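Local coordinates for amino acid ABC transporter, binding protein (Thermus thermophilus, PDB 3VV5) that binds the lysine analogue L-thialysine as the substrate-binding component of an amino acid ABC transporter, probably delivering it for uptake into the cell, at residues Q25-F29 / E30-R34; D242-Y245 / A246-S249. All blocks are in the same frame, centred on the assembly; numbering follows the deposited sequence.

Contact 1: residues Q25-F29 / E30-R34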
loop_
_atom_site.group_PDB
_atom_site.type_symbol
_atom_site.label_atom_id
_atom_site.label_comp_id
_atom_site.label_asym_id
_atom_site.label_seq_id
_atom_site.Cartn_x
_atom_site.Cartn_y
_atom_site.Cartn_z
ATOM N N GLN A 25 -10.009 -19.816 7.805
ATOM C CA GLN A 25 -9.827 -20.914 6.850
ATOM C C GLN A 25 -9.391 -20.332 5.500
ATOM O O GLN A 25 -9.850 -19.247 5.109
ATOM C CB GLN A 25 -11.115 -21.729 6.666
ATOM C CG GLN A 25 -10.868 -23.179 6.229
ATOM C CD GLN A 25 -11.648 -23.577 4.970
ATOM O OE1 GLN A 25 -12.826 -23.236 4.809
ATOM N NE2 GLN A 25 -10.984 -24.316 4.075
ATOM N N VAL A 26 -8.505 -21.036 4.802
ATOM C CA VAL A 26 -8.154 -20.666 3.425
ATOM C C VAL A 26 -9.267 -21.223 2.523
ATOM O O VAL A 26 -9.472 -22.437 2.461
ATOM C CB VAL A 26 -6.754 -21.189 3.024
ATOM C CG1 VAL A 26 -6.355 -20.710 1.619
ATOM C CG2 VAL A 26 -5.700 -20.763 4.044
ATOM N N ARG A 27 -10.011 -20.338 1.863
ATOM C CA ARG A 27 -11.161 -20.753 1.069
ATOM C C ARG A 27 -10.881 -20.612 -0.424
ATOM O O ARG A 27 -10.363 -19.600 -0.873
ATOM C CB ARG A 27 -12.410 -19.942 1.432
ATOM C CG ARG A 27 -12.760 -19.842 2.924
ATOM C CD ARG A 27 -14.186 -19.287 3.114
ATOM N NE ARG A 27 -14.267 -17.865 2.784
ATOM C CZ ARG A 27 -15.383 -17.220 2.444
ATOM N NH1 ARG A 27 -15.337 -15.922 2.169
ATOM N NH2 ARG A 27 -16.547 -17.860 2.371
ATOM N N SER A 28 -11.245 -21.633 -1.194
ATOM C CA SER A 28 -11.143 -21.564 -2.648
ATOM C C SER A 28 -12.226 -20.639 -3.191
ATOM O O SER A 28 -13.201 -20.330 -2.492
ATOM C CB SER A 28 -11.342 -22.952 -3.241
ATOM O OG SER A 28 -12.729 -23.234 -3.231
ATOM N N PHE A 29 -12.081 -20.236 -4.453
ATOM C CA PHE A 29 -13.023 -19.309 -5.073
ATOM C C PHE A 29 -14.452 -19.853 -5.103
ATOM O O PHE A 29 -15.415 -19.120 -4.849
ATOM C CB PHE A 29 -12.590 -18.939 -6.499
ATOM C CG PHE A 29 -13.580 -18.054 -7.201
ATOM C CD1 PHE A 29 -13.803 -16.757 -6.753
ATOM C CD2 PHE A 29 -14.323 -18.533 -8.279
ATOM C CE1 PHE A 29 -14.756 -15.928 -7.367
ATOM C CE2 PHE A 29 -15.261 -17.728 -8.916
ATOM C CZ PHE A 29 -15.488 -16.415 -8.454
ATOM N N GLU A 30 -14.571 -21.130 -5.463
ATOM C CA GLU A 30 -15.850 -21.835 -5.482
ATOM C C GLU A 30 -16.553 -21.786 -4.092
ATOM O O GLU A 30 -17.759 -21.494 -3.986
ATOM C CB GLU A 30 -15.661 -23.273 -6.032
ATOM C CG GLU A 30 -14.294 -24.001 -5.692
ATOM C CD GLU A 30 -13.286 -24.084 -6.875
ATOM O OE1 GLU A 30 -13.677 -24.495 -7.989
ATOM O OE2 GLU A 30 -12.094 -23.770 -6.694
ATOM N N GLU A 31 -15.781 -22.005 -3.039
ATOM C CA GLU A 31 -16.266 -21.880 -1.658
ATOM C C GLU A 31 -16.700 -20.461 -1.277
ATOM O O GLU A 31 -17.746 -20.281 -0.667
ATOM C CB GLU A 31 -15.218 -22.383 -0.683
ATOM C CG GLU A 31 -15.098 -23.900 -0.681
ATOM C CD GLU A 31 -13.664 -24.375 -0.582
ATOM O OE1 GLU A 31 -12.912 -23.841 0.268
ATOM O OE2 GLU A 31 -13.295 -25.285 -1.367
ATOM N N ILE A 32 -15.896 -19.466 -1.642
ATOM C CA ILE A 32 -16.249 -18.060 -1.431
ATOM C C ILE A 32 -17.533 -17.741 -2.197
ATOM O O ILE A 32 -18.463 -17.188 -1.641
ATOM C CB ILE A 32 -15.067 -17.128 -1.817
ATOM C CG1 ILE A 32 -13.904 -17.342 -0.833
ATOM C CG2 ILE A 32 -15.502 -15.664 -1.823
ATOM C CD1 ILE A 32 -12.499 -17.086 -1.376
ATOM N N LYS A 33 -17.586 -18.146 -3.459
ATOM C CA LYS A 33 -18.760 -17.975 -4.317
ATOM C C LYS A 33 -20.096 -18.356 -3.649
ATOM O O LYS A 33 -21.041 -17.563 -3.583
ATOM C CB LYS A 33 -18.578 -18.831 -5.565
ATOM C CG LYS A 33 -18.875 -18.185 -6.903
ATOM C CD LYS A 33 -20.200 -17.436 -6.967
ATOM C CE LYS A 33 -19.950 -15.938 -6.879
ATOM N NZ LYS A 33 -20.883 -15.163 -7.733
ATOM N N ARG A 34 -20.170 -19.583 -3.170
ATOM C CA ARG A 34 -21.407 -20.091 -2.595
ATOM C C ARG A 34 -21.802 -19.351 -1.309
ATOM O O ARG A 34 -22.988 -19.237 -0.997
ATOM C CB ARG A 34 -21.296 -21.590 -2.357
ATOM C CG ARG A 34 -20.118 -22.013 -1.513
ATOM C CD ARG A 34 -20.457 -22.097 -0.025
ATOM N NE ARG A 34 -19.263 -22.251 0.813
ATOM C CZ ARG A 34 -18.472 -23.324 0.803
ATOM N NH1 ARG A 34 -18.716 -24.341 -0.026
ATOM N NH2 ARG A 34 -17.422 -23.377 1.613
#

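Contact 2: residues D242-Y245 / A246-S249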
loop_
_atom_site.group_PDB
_atom_site.type_symbol
_atom_site.label_atom_id
_atom_site.label_comp_id
_atom_site.label_asym_id
_atom_site.label_seq_id
_atom_site.Cartn_x
_atom_site.Cartn_y
_atom_site.Cartn_z
ATOM N N ASP A 242 -12.071 -3.061 -19.438
ATOM C CA ASP A 242 -13.411 -2.516 -19.631
ATOM C C ASP A 242 -13.584 -1.048 -19.245
ATOM O O ASP A 242 -14.690 -0.499 -19.346
ATOM C CB ASP A 242 -14.468 -3.418 -18.965
ATOM C CG ASP A 242 -14.501 -3.296 -17.439
ATOM O OD1 ASP A 242 -13.870 -2.374 -16.872
ATOM O OD2 ASP A 242 -15.184 -4.142 -16.809
ATOM N N GLY A 243 -12.502 -0.420 -18.778
ATOM C CA GLY A 243 -12.537 0.995 -18.435
ATOM C C GLY A 243 -12.673 1.300 -16.953
ATOM O O GLY A 243 -12.452 2.434 -16.540
ATOM N N THR A 244 -13.054 0.301 -16.157
ATOM C CA THR A 244 -13.245 0.492 -14.724
ATOM C C THR A 244 -11.946 0.906 -14.040
ATOM O O THR A 244 -11.926 1.831 -13.223
ATOM C CB THR A 244 -13.800 -0.782 -14.039
ATOM O OG1 THR A 244 -15.196 -0.922 -14.357
ATOM C CG2 THR A 244 -13.645 -0.695 -12.524
ATOM N N TYR A 245 -10.866 0.215 -14.366
ATOM C CA TYR A 245 -9.583 0.540 -13.724
ATOM C C TYR A 245 -9.178 2.001 -13.997
ATOM O O TYR A 245 -8.790 2.732 -13.079
ATOM C CB TYR A 245 -8.496 -0.417 -14.185
ATOM C CG TYR A 245 -7.193 -0.140 -13.480
ATOM C CD1 TYR A 245 -6.398 0.933 -13.875
ATOM C CD2 TYR A 245 -6.764 -0.934 -12.405
ATOM C CE1 TYR A 245 -5.218 1.233 -13.240
ATOM C CE2 TYR A 245 -5.543 -0.640 -11.750
ATOM C CZ TYR A 245 -4.788 0.450 -12.185
ATOM O OH TYR A 245 -3.591 0.804 -11.586
ATOM N N ALA A 246 -9.270 2.406 -15.267
ATOM C CA ALA A 246 -9.005 3.771 -15.679
ATOM C C ALA A 246 -9.843 4.783 -14.906
ATOM O O ALA A 246 -9.294 5.771 -14.431
ATOM C CB ALA A 246 -9.219 3.937 -17.204
ATOM N N ARG A 247 -11.158 4.551 -14.794
ATOM C CA ARG A 247 -12.054 5.474 -14.075
ATOM C C ARG A 247 -11.649 5.641 -12.600
ATOM O O ARG A 247 -11.720 6.739 -12.023
ATOM C CB ARG A 247 -13.527 4.999 -14.130
ATOM C CG ARG A 247 -14.419 5.874 -13.220
ATOM C CD ARG A 247 -15.727 5.290 -12.739
ATOM N NE ARG A 247 -15.693 3.974 -12.127
ATOM C CZ ARG A 247 -15.864 3.723 -10.827
ATOM N NH1 ARG A 247 -16.036 4.718 -9.945
ATOM N NH2 ARG A 247 -15.837 2.461 -10.408
ATOM N N ILE A 248 -11.271 4.531 -11.975
ATOM C CA ILE A 248 -10.935 4.573 -10.551
ATOM C C ILE A 248 -9.571 5.228 -10.350
ATOM O O ILE A 248 -9.390 6.000 -9.411
ATOM C CB ILE A 248 -10.996 3.166 -9.909
ATOM C CG1 ILE A 248 -12.449 2.670 -9.866
ATOM C CG2 ILE A 248 -10.342 3.162 -8.516
ATOM C CD1 ILE A 248 -12.613 1.172 -9.402
ATOM N N SER A 249 -8.621 4.928 -11.232
ATOM C CA SER A 249 -7.299 5.566 -11.155
ATOM C C SER A 249 -7.429 7.077 -11.374
ATOM O O SER A 249 -6.845 7.861 -10.641
ATOM C CB SER A 249 -6.318 4.947 -12.147
ATOM O OG SER A 249 -5.006 5.467 -11.969
HETATM O O HOH W 1 -16.682 0.695 -12.882
#

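Contact 1: residues Q25-F29 / E30-R34
S28 and E31 form a capping box at the start of helix 29-35. From the N-cap, S28 OG accepts a hydrogen bond from the backbone N of E31 over 3.3 Å in a nearly straight line, and the E31 carboxylate folds back to meet the serine. Its OE1 accepts from S28 N at 3.1 Å, the donor arriving from well above the carboxylate plane, while OE2 makes a weak bond with S28 OG. E31 is turned to this task with CG anti to its own carbonyl carbon (chi1 -74°) and a bend at chi2. With an alanine at this position, S28 N would probably lose its carboxylate acceptor and the S28 hydroxyl would be freer to turn. The helix itself begins with I32 N bonding S28 O and K33 N bonding F29 O.

The R27 and I32 side chains cross at about a right angle: I32 CG1 lies over one face of the guanidinium, to one side of its centre and 3.6 Å from R27 CZ. D97 forms a salt bridge to that guanidinium, and S35 OG and E37 O bond it as well. F29 and K33 instead run side by side, with F29 CZ 4.1 Å from K33 CG; the ring packs on helix 226-242, whereas K33 NZ bonds the carbonyls of L73 and G74. At the tip of the isoleucine, I32 CD1 comes within 3.3 Å of R27 O, which accepts from N225 ND2.

Contact 2: residues D242-Y245 / A246-S249
A246 lies in the first turn of helix 244-253, where its CB approaches G243 O, 3.6 Å away, and its backbone N sits at the edge of the Y245 ring, near the ring plane. G243 is the N-cap; at its positive phi (100°) a side chain would collide with the carbonyl oxygen before it, so glycine suits this position. D242, one residue earlier, closes an Asx turn, its OD1 accepting from T244 N at 2.9 Å; its OD2 forms a salt bridge with R72.

R247 N bonds G243 O. The side chain of R247 bends at chi3, and its NH2 donates to a water that is also hydrogen-bonded to T244 OG1 at 2.6 Å. I248 CG1 lies 3.4 Å above the R247 guanidinium plane, displaced from the middle of the group.

I248 N bonds T244 O, and the two side chains run alongside each other in one direction. T244 OG1 stands beside the backbone N (chi1 -75°) and reaches the water, which puts the methyl CG2 anti to that N, where it meets I248 CD1 at 3.8 Å. Both residues pack on helix 61-72, T244 against A68 and I248 against F61.

S249 N bonds Y245 O, and S249 CB lies 4.0 Å from Y245 CE1. Their polar ends turn to main-chain partners: S249 OG to E255 O and V257 N, Y245 OH to H119 O.

The hydroxyls of the buried Y245 and S249 are thus satisfied by backbone atoms, and the D242 carboxylate is shared between the Asx turn and R72, which probably offsets its charge.

Overall arrangement
Both contacts are helix starts that flank helix 226-242: contact 1 packs on its beginning, through S227, L228 and A231, whereas contact 2 follows its end and touches L239 and M240. They do not meet; their centres are 27 Å apart and their nearest atoms about 15 Å. Helix 61-72 is a second link, since contact 2 packs along it and K33 of contact 1 reaches L73 and G74 just beyond it. Neither contact contributes a residue to the L-thialysine pocket; the side chain of Y245 is about 14 Å from the ligand. Y245 also adjoins H119 and R258, close in sequence to the disulfide-bonded C121 and C259.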